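Local structure of exported gluconolactonase (Xanthomonas campestris pv. campestris, 3DR2) at residues N131-L136 against I144-P149; A167-Y172 against D188-L193. The protein probably hydrolyses gluconolactone to gluconate as a calcium-binding six-bladed beta-propeller enzyme of the SMP-30 family. All coordinates share one frame; numbering follows the deposited sequence.

Contact 1: N131-L136 against I144-P149; sequences NSPNDL and IWFTDP. With CA (calcium ion), chain D.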
ATOM      1  N   ASN A 131      -6.532   6.681  19.961  1.00 15.53           N
ATOM      2  CA  ASN A 131      -6.923   5.540  19.129  1.00 15.04           C
ATOM      3  C   ASN A 131      -6.147   5.514  17.806  1.00 17.07           C
ATOM      4  O   ASN A 131      -5.391   4.587  17.528  1.00 17.23           O
ATOM      5  CB  ASN A 131      -8.427   5.588  18.830  1.00 16.81           C
ATOM      6  CG  ASN A 131      -9.286   5.498  20.085  1.00 17.25           C
ATOM      7  OD1 ASN A 131      -8.972   4.753  21.016  1.00 18.07           O
ATOM      8  ND2 ASN A 131     -10.390   6.236  20.101  1.00 16.79           N
ATOM      9  N   SER A 132      -6.355   6.545  16.996  1.00 16.76           N
ATOM     10  CA  SER A 132      -5.695   6.679  15.696  1.00 14.87           C
ATOM     11  C   SER A 132      -6.252   7.921  15.008  1.00 15.59           C
ATOM     12  O   SER A 132      -7.228   7.845  14.257  1.00 13.91           O
ATOM     13  CB  SER A 132      -5.933   5.435  14.832  1.00 16.05           C
ATOM     14  OG  SER A 132      -7.280   4.998  14.911  1.00 15.52           O
ATOM     15  N   PRO A 133      -5.649   9.092  15.287  1.00 13.53           N
ATOM     16  CA  PRO A 133      -6.067  10.372  14.708  1.00 13.69           C
ATOM     17  C   PRO A 133      -6.294  10.197  13.218  1.00 13.77           C
ATOM     18  O   PRO A 133      -5.428   9.693  12.499  1.00 12.28           O
ATOM     19  CB  PRO A 133      -4.895  11.284  15.028  1.00 14.72           C
ATOM     20  CG  PRO A 133      -4.467  10.771  16.373  1.00 14.87           C
ATOM     21  CD  PRO A 133      -4.489   9.277  16.176  1.00 14.18           C
ATOM     22  N   ASN A 134      -7.463  10.632  12.769  1.00 13.10           N
ATOM     23  CA  ASN A 134      -7.875  10.470  11.385  1.00 13.60           C
ATOM     24  C   ASN A 134      -7.761  11.728  10.522  1.00 14.04           C
ATOM     25  O   ASN A 134      -7.093  11.718   9.485  1.00 13.07           O
ATOM     26  CB  ASN A 134      -9.312   9.938  11.383  1.00 13.99           C
ATOM     27  CG  ASN A 134      -9.755   9.450  10.025  1.00 14.98           C
ATOM     28  OD1 ASN A 134      -9.926  10.241   9.100  1.00 15.07           O
ATOM     29  ND2 ASN A 134      -9.946   8.139   9.897  1.00 15.07           N
ATOM     30  N   ASP A 135      -8.413  12.809  10.938  1.00 13.33           N
ATOM     31  CA  ASP A 135      -8.358  14.056  10.175  1.00 13.90           C
ATOM     32  C   ASP A 135      -8.168  15.220  11.149  1.00 15.28           C
ATOM     33  O   ASP A 135      -8.479  15.099  12.341  1.00 16.18           O
ATOM     34  CB  ASP A 135      -9.650  14.220   9.357  1.00 13.16           C
ATOM     35  CG  ASP A 135      -9.460  15.077   8.111  1.00 15.57           C
ATOM     36  OD1 ASP A 135     -10.363  15.066   7.241  1.00 14.63           O
ATOM     37  OD2 ASP A 135      -8.419  15.758   7.999  1.00 16.31           O
ATOM     38  N   LEU A 136      -7.644  16.338  10.654  1.00 13.12           N
ATOM     39  CA  LEU A 136      -7.413  17.494  11.519  1.00 14.14           C
ATOM     40  C   LEU A 136      -7.530  18.813  10.781  1.00 15.56           C
ATOM     41  O   LEU A 136      -7.477  18.859   9.549  1.00 13.47           O
ATOM     42  CB  LEU A 136      -6.023  17.404  12.169  1.00 14.96           C
ATOM     43  CG  LEU A 136      -4.785  17.785  11.344  1.00 15.87           C
ATOM     44  CD1 LEU A 136      -3.540  17.562  12.194  1.00 15.57           C
ATOM     45  CD2 LEU A 136      -4.711  16.957  10.063  1.00 16.38           C
ATOM     46  N   ILE A 144      -5.149  23.072  17.155  1.00 19.76           N
ATOM     47  CA  ILE A 144      -5.326  21.982  16.199  1.00 19.16           C
ATOM     48  C   ILE A 144      -6.483  21.117  16.692  1.00 18.17           C
ATOM     49  O   ILE A 144      -6.453  20.620  17.818  1.00 18.71           O
ATOM     50  CB  ILE A 144      -4.058  21.098  16.105  1.00 18.83           C
ATOM     51  CG1 ILE A 144      -2.899  21.913  15.538  1.00 19.48           C
ATOM     52  CG2 ILE A 144      -4.325  19.872  15.227  1.00 17.53           C
ATOM     53  CD1 ILE A 144      -1.575  21.205  15.615  1.00 20.86           C
ATOM     54  N   TRP A 145      -7.503  20.957  15.852  1.00 17.20           N
ATOM     55  CA  TRP A 145      -8.665  20.140  16.190  1.00 15.90           C
ATOM     56  C   TRP A 145      -8.588  18.861  15.371  1.00 14.61           C
ATOM     57  O   TRP A 145      -8.257  18.904  14.191  1.00 15.36           O
ATOM     58  CB  TRP A 145      -9.964  20.860  15.828  1.00 17.94           C
ATOM     59  CG  TRP A 145     -10.280  22.065  16.655  1.00 18.24           C
ATOM     60  CD1 TRP A 145      -9.598  23.249  16.688  1.00 19.34           C
ATOM     61  CD2 TRP A 145     -11.389  22.215  17.544  1.00 19.45           C
ATOM     62  NE1 TRP A 145     -10.222  24.131  17.547  1.00 19.68           N
ATOM     63  CE2 TRP A 145     -11.322  23.518  18.085  1.00 19.56           C
ATOM     64  CE3 TRP A 145     -12.435  21.371  17.939  1.00 19.32           C
ATOM     65  CZ2 TRP A 145     -12.265  23.997  19.000  1.00 20.61           C
ATOM     66  CZ3 TRP A 145     -13.373  21.848  18.848  1.00 20.40           C
ATOM     67  CH2 TRP A 145     -13.279  23.152  19.367  1.00 20.62           C
ATOM     68  N   PHE A 146      -8.907  17.726  15.978  1.00 14.88           N
ATOM     69  CA  PHE A 146      -8.845  16.476  15.229  1.00 13.50           C
ATOM     70  C   PHE A 146      -9.817  15.419  15.727  1.00 14.81           C
ATOM     71  O   PHE A 146     -10.339  15.511  16.835  1.00 15.50           O
ATOM     72  CB  PHE A 146      -7.410  15.937  15.247  1.00 13.97           C
ATOM     73  CG  PHE A 146      -6.927  15.491  16.608  1.00 16.69           C
ATOM     74  CD1 PHE A 146      -7.081  14.169  17.015  1.00 17.01           C
ATOM     75  CD2 PHE A 146      -6.266  16.378  17.454  1.00 17.75           C
ATOM     76  CE1 PHE A 146      -6.579  13.729  18.241  1.00 17.91           C
ATOM     77  CE2 PHE A 146      -5.759  15.954  18.684  1.00 19.14           C
ATOM     78  CZ  PHE A 146      -5.913  14.623  19.077  1.00 18.61           C
ATOM     79  N   THR A 147     -10.070  14.426  14.877  1.00 14.93           N
ATOM     80  CA  THR A 147     -10.971  13.327  15.197  1.00 15.64           C
ATOM     81  C   THR A 147     -10.147  12.092  15.550  1.00 15.23           C
ATOM     82  O   THR A 147      -9.074  11.861  14.984  1.00 11.86           O
ATOM     83  CB  THR A 147     -11.869  12.985  14.002  1.00 14.75           C
ATOM     84  OG1 THR A 147     -11.048  12.711  12.853  1.00 14.95           O
ATOM     85  CG2 THR A 147     -12.802  14.141  13.697  1.00 16.06           C
ATOM     86  N   ASP A 148     -10.660  11.288  16.475  1.00 15.97           N
ATOM     87  CA  ASP A 148      -9.936  10.107  16.906  1.00 16.10           C
ATOM     88  C   ASP A 148     -10.703   8.782  16.843  1.00 17.34           C
ATOM     89  O   ASP A 148     -10.938   8.143  17.864  1.00 16.12           O
ATOM     90  CB  ASP A 148      -9.413  10.325  18.332  1.00 16.53           C
ATOM     91  CG  ASP A 148      -8.369   9.306  18.731  1.00 18.18           C
ATOM     92  OD1 ASP A 148      -8.343   8.897  19.912  1.00 16.49           O
ATOM     93  OD2 ASP A 148      -7.565   8.912  17.865  1.00 16.81           O
ATOM     94  N   PRO A 149     -11.108   8.352  15.640  1.00 15.33           N
ATOM     95  CA  PRO A 149     -11.832   7.087  15.519  1.00 15.03           C
ATOM     96  C   PRO A 149     -10.792   5.967  15.622  1.00 16.09           C
ATOM     97  O   PRO A 149      -9.590   6.232  15.573  1.00 15.61           O
ATOM     98  CB  PRO A 149     -12.452   7.186  14.130  1.00 16.50           C
ATOM     99  CG  PRO A 149     -11.362   7.873  13.364  1.00 12.73           C
ATOM    100  CD  PRO A 149     -10.914   8.976  14.318  1.00 15.02           C
TER
HETATM  101 CA    CA D 707     -10.907  10.562   6.935  1.00  1.00          CA
HETATM  102  O   HOH W   1     -10.137   8.143   6.784  1.00 16.93           O
HETATM  103  O   HOH W   2      -8.773  11.671   7.040  1.00 13.53           O
HETATM  104  O   HOH W   3     -11.735  12.807   7.065  1.00 14.52           O
HETATM  105  O   HOH W   4     -10.860  11.640   4.735  1.00 24.65           O
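The carboxylate of D148 and the side-chain amide of N131 are nearly coplanar, with planes 12° apart, although the two side chains cross at about a right angle. D148 OD1 takes the backbone N of N131 on its syn lone pair at 2.9 Å. D148 OD2 accepts the N-H of S132 (OD2 to N 2.8 Å), also syn but out of the carboxylate plane. The two oxygens each take one of two consecutive backbone N-H groups, and the loop at 131-132 is gripped. CG of D148 stands anti to the backbone N (chi1 -166°), which carries the carboxylate toward that loop. N131 ND2 donates almost straight to D148 O (3.0 Å, 174°), within its own amide plane. At the F146 ring, P133 CG comes in obliquely, while Y172 meets the ring from the neighbouring strand. S132 OG donates to P149 O at 2.7 Å. The N of N134 bonds to T147 O, and the N of T147 to D135 O. T147 OG1 accepts a longer bond from the N of D135, but its stronger partner is the backbone O of N191. CB of N134 rests on the P149 ring, 3.5 Å from P149 CG. N134 OD1 binds the calcium ion at 2.4 Å, with E48, N191 and D242 as the other protein ligands. This is the central calcium site of an SMP-30 beta-propeller.

Contact 2: A167-Y172 against D188-L193; sequences AHHSVY and DHPNGL. With CA (calcium ion), chain D.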
ATOM      1  N   ALA A 167     -11.928   4.673  25.983  1.00 22.11           N
ATOM      2  CA  ALA A 167     -13.275   4.137  25.828  1.00 22.51           C
ATOM      3  C   ALA A 167     -14.183   5.139  25.126  1.00 22.65           C
ATOM      4  O   ALA A 167     -15.389   5.193  25.378  1.00 25.28           O
ATOM      5  CB  ALA A 167     -13.852   3.778  27.196  1.00 23.54           C
ATOM      6  N   HIS A 168     -13.598   5.933  24.244  1.00 20.62           N
ATOM      7  CA  HIS A 168     -14.354   6.932  23.514  1.00 19.89           C
ATOM      8  C   HIS A 168     -13.617   7.357  22.250  1.00 18.29           C
ATOM      9  O   HIS A 168     -12.385   7.294  22.190  1.00 20.24           O
ATOM     10  CB  HIS A 168     -14.603   8.152  24.416  1.00 21.13           C
ATOM     11  CG  HIS A 168     -13.377   8.645  25.127  1.00 21.83           C
ATOM     12  ND1 HIS A 168     -12.508   9.559  24.571  1.00 20.89           N
ATOM     13  CD2 HIS A 168     -12.864   8.330  26.340  1.00 21.80           C
ATOM     14  CE1 HIS A 168     -11.511   9.785  25.409  1.00 21.74           C
ATOM     15  NE2 HIS A 168     -11.704   9.050  26.491  1.00 23.95           N
ATOM     16  N   HIS A 169     -14.386   7.758  21.239  1.00 18.27           N
ATOM     17  CA  HIS A 169     -13.845   8.245  19.964  1.00 15.96           C
ATOM     18  C   HIS A 169     -14.179   9.724  20.055  1.00 15.27           C
ATOM     19  O   HIS A 169     -15.331  10.106  19.870  1.00 17.25           O
ATOM     20  CB  HIS A 169     -14.601   7.657  18.772  1.00 15.22           C
ATOM     21  CG  HIS A 169     -14.660   6.165  18.756  1.00 15.80           C
ATOM     22  ND1 HIS A 169     -15.476   5.470  17.892  1.00 15.51           N
ATOM     23  CD2 HIS A 169     -14.011   5.234  19.495  1.00 15.32           C
ATOM     24  CE1 HIS A 169     -15.329   4.172  18.098  1.00 17.06           C
ATOM     25  NE2 HIS A 169     -14.446   4.003  19.066  1.00 16.68           N
ATOM     26  N   SER A 170     -13.186  10.562  20.314  1.00 17.07           N
ATOM     27  CA  SER A 170     -13.470  11.974  20.494  1.00 16.74           C
ATOM     28  C   SER A 170     -12.923  12.942  19.467  1.00 17.78           C
ATOM     29  O   SER A 170     -12.095  12.591  18.628  1.00 16.51           O
ATOM     30  CB  SER A 170     -12.965  12.408  21.872  1.00 18.01           C
ATOM     31  OG  SER A 170     -13.437  11.537  22.883  1.00 19.81           O
ATOM     32  N   VAL A 171     -13.431  14.168  19.547  1.00 18.86           N
ATOM     33  CA  VAL A 171     -12.974  15.276  18.726  1.00 19.33           C
ATOM     34  C   VAL A 171     -12.188  16.030  19.789  1.00 20.60           C
ATOM     35  O   VAL A 171     -12.722  16.315  20.860  1.00 20.05           O
ATOM     36  CB  VAL A 171     -14.129  16.176  18.233  1.00 21.80           C
ATOM     37  CG1 VAL A 171     -13.559  17.445  17.611  1.00 21.38           C
ATOM     38  CG2 VAL A 171     -14.974  15.438  17.206  1.00 23.05           C
ATOM     39  N   TYR A 172     -10.923  16.319  19.515  1.00 17.91           N
ATOM     40  CA  TYR A 172     -10.090  17.022  20.482  1.00 19.29           C
ATOM     41  C   TYR A 172      -9.608  18.371  19.980  1.00 20.15           C
ATOM     42  O   TYR A 172      -9.586  18.632  18.776  1.00 21.46           O
ATOM     43  CB  TYR A 172      -8.844  16.206  20.831  1.00 17.54           C
ATOM     44  CG  TYR A 172      -9.090  14.870  21.485  1.00 19.03           C
ATOM     45  CD1 TYR A 172      -9.292  13.724  20.722  1.00 15.94           C
ATOM     46  CD2 TYR A 172      -9.072  14.743  22.873  1.00 16.68           C
ATOM     47  CE1 TYR A 172      -9.461  12.483  21.322  1.00 17.94           C
ATOM     48  CE2 TYR A 172      -9.241  13.515  23.483  1.00 16.93           C
ATOM     49  CZ  TYR A 172      -9.435  12.386  22.704  1.00 16.68           C
ATOM     50  OH  TYR A 172      -9.608  11.169  23.311  1.00 18.61           O
ATOM     51  N   ASP A 188     -19.378   8.553  17.331  1.00 18.07           N
ATOM     52  CA  ASP A 188     -19.246   7.180  16.861  1.00 18.78           C
ATOM     53  C   ASP A 188     -18.416   7.230  15.587  1.00 18.42           C
ATOM     54  O   ASP A 188     -18.935   7.575  14.526  1.00 17.72           O
ATOM     55  CB  ASP A 188     -20.622   6.588  16.551  1.00 20.74           C
ATOM     56  CG  ASP A 188     -20.589   5.080  16.383  1.00 20.55           C
ATOM     57  OD1 ASP A 188     -19.491   4.511  16.186  1.00 19.38           O
ATOM     58  OD2 ASP A 188     -21.668   4.455  16.439  1.00 24.31           O
ATOM     59  N   HIS A 189     -17.133   6.904  15.696  1.00 16.89           N
ATOM     60  CA  HIS A 189     -16.233   6.931  14.546  1.00 17.29           C
ATOM     61  C   HIS A 189     -16.184   8.308  13.887  1.00 17.96           C
ATOM     62  O   HIS A 189     -16.451   8.449  12.685  1.00 14.17           O
ATOM     63  CB  HIS A 189     -16.659   5.877  13.524  1.00 17.45           C
ATOM     64  CG  HIS A 189     -16.433   4.472  13.984  1.00 18.81           C
ATOM     65  ND1 HIS A 189     -15.303   3.753  13.662  1.00 20.41           N
ATOM     66  CD2 HIS A 189     -17.176   3.666  14.779  1.00 17.62           C
ATOM     67  CE1 HIS A 189     -15.359   2.566  14.238  1.00 19.12           C
ATOM     68  NE2 HIS A 189     -16.486   2.487  14.921  1.00 22.34           N
ATOM     69  N   PRO A 190     -15.849   9.350  14.671  1.00 16.47           N
ATOM     70  CA  PRO A 190     -15.765  10.708  14.131  1.00 15.89           C
ATOM     71  C   PRO A 190     -14.734  10.631  13.020  1.00 15.83           C
ATOM     72  O   PRO A 190     -13.730   9.939  13.160  1.00 15.54           O
ATOM     73  CB  PRO A 190     -15.299  11.528  15.332  1.00 16.30           C
ATOM     74  CG  PRO A 190     -14.487  10.541  16.119  1.00 17.06           C
ATOM     75  CD  PRO A 190     -15.365   9.308  16.061  1.00 17.98           C
ATOM     76  N   ASN A 191     -14.979  11.324  11.916  1.00 14.24           N
ATOM     77  CA  ASN A 191     -14.064  11.230  10.790  1.00 14.53           C
ATOM     78  C   ASN A 191     -13.566  12.584  10.297  1.00 14.52           C
ATOM     79  O   ASN A 191     -12.512  13.059  10.725  1.00 15.47           O
ATOM     80  CB  ASN A 191     -14.759  10.471   9.658  1.00 10.94           C
ATOM     81  CG  ASN A 191     -13.782   9.810   8.722  1.00 13.01           C
ATOM     82  OD1 ASN A 191     -12.717  10.353   8.462  1.00 12.86           O
ATOM     83  ND2 ASN A 191     -14.137   8.638   8.203  1.00 14.45           N
ATOM     84  N   GLY A 192     -14.313  13.206   9.393  1.00 12.98           N
ATOM     85  CA  GLY A 192     -13.901  14.503   8.895  1.00 13.71           C
ATOM     86  C   GLY A 192     -14.391  15.615   9.799  1.00 14.99           C
ATOM     87  O   GLY A 192     -15.244  15.394  10.656  1.00 13.62           O
ATOM     88  N   LEU A 193     -13.843  16.810   9.623  1.00 13.05           N
ATOM     89  CA  LEU A 193     -14.273  17.952  10.418  1.00 15.40           C
ATOM     90  C   LEU A 193     -13.865  19.232   9.720  1.00 15.34           C
ATOM     91  O   LEU A 193     -12.930  19.234   8.913  1.00 14.44           O
ATOM     92  CB  LEU A 193     -13.663  17.918  11.826  1.00 16.34           C
ATOM     93  CG  LEU A 193     -12.190  18.304  12.001  1.00 17.73           C
ATOM     94  CD1 LEU A 193     -11.885  18.501  13.485  1.00 17.48           C
ATOM     95  CD2 LEU A 193     -11.295  17.233  11.404  1.00 18.29           C
TER
HETATM   96 CA    CA D 707     -10.907  10.562   6.935  1.00  1.00          CA
HETATM   97  O   HOH W   3     -11.735  12.807   7.065  1.00 14.52           O
HETATM   98  O   HOH W   1     -10.137   8.143   6.784  1.00 16.93           O
HETATM   99  O   HOH W   2      -8.773  11.671   7.040  1.00 13.53           O
HETATM  100  O   HOH W   4     -10.860  11.640   4.735  1.00 24.65           O
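H169 and H189 meet where two strands of neighbouring sheets run side by side. Strands 169-172 and 190-193 run in nearly the same direction, 24° apart, with their axes 7.7 Å apart at closest approach. No backbone-to-backbone hydrogen bond joins the two segments. The nearest CA pair is H169 with H189, at 6.1 Å. The contact rests on side chains, and on one side-chain-to-backbone bond.

The imidazole of H169 does most of the work. Its ND1 accepts the backbone N-H of H189, with ND1 and N 3.1 Å apart and an N-H...N angle of 153°. The donor lies in the ring plane of H169, so this bond restrains the turn of the ring. CG of H169 is anti to the carbonyl carbon and beside the backbone N, which brings ND1 up to that N-H. The same ring turns its edge to the face of H189 in a T-shaped stack. The centroids are 4.8 Å apart and the planes are at 78°. H169 CE1 sits over the H189 ring, offset toward its rim. P150 touches both histidines, and F151 also meets the H189 ring.

P190, next along the chain, packs its CD against H169 CB, 3.3 Å away, and the two side chains cross at about a right angle. Beyond it, V171 CG2 lies 4.3 Å from P190 CB. V204 touches both V171 and P190, extending this apolar layer into the sheet of 190-195.

N191 follows P190, and its OD1 binds the calcium ion at 2.4 Å. The contact is thus a packing seam between adjacent propeller blades, and it leads from a pair of histidines to the central metal site.

From the N terminus, the chain enters contact 1 at 131-136, turns through a short connection and comes back antiparallel at 144-149. Contact 1 closes before contact 2 opens, so the two lie in series. A longer loop then leads to 167-172. The chain runs out on strand 169-174, comes back on 182-187 and turns into 190-195, closing contact 2. Contact 1 joins the edge strand 136-138, and the loop before it, to strand 144-147, while contact 2 joins that sheet to the next. Strands 144-147 and 169-174 are neighbours, linked by F146 O and Y172 N. P149 CG packs against P190 O. N134 and N191 bring the two contacts together on one calcium ion.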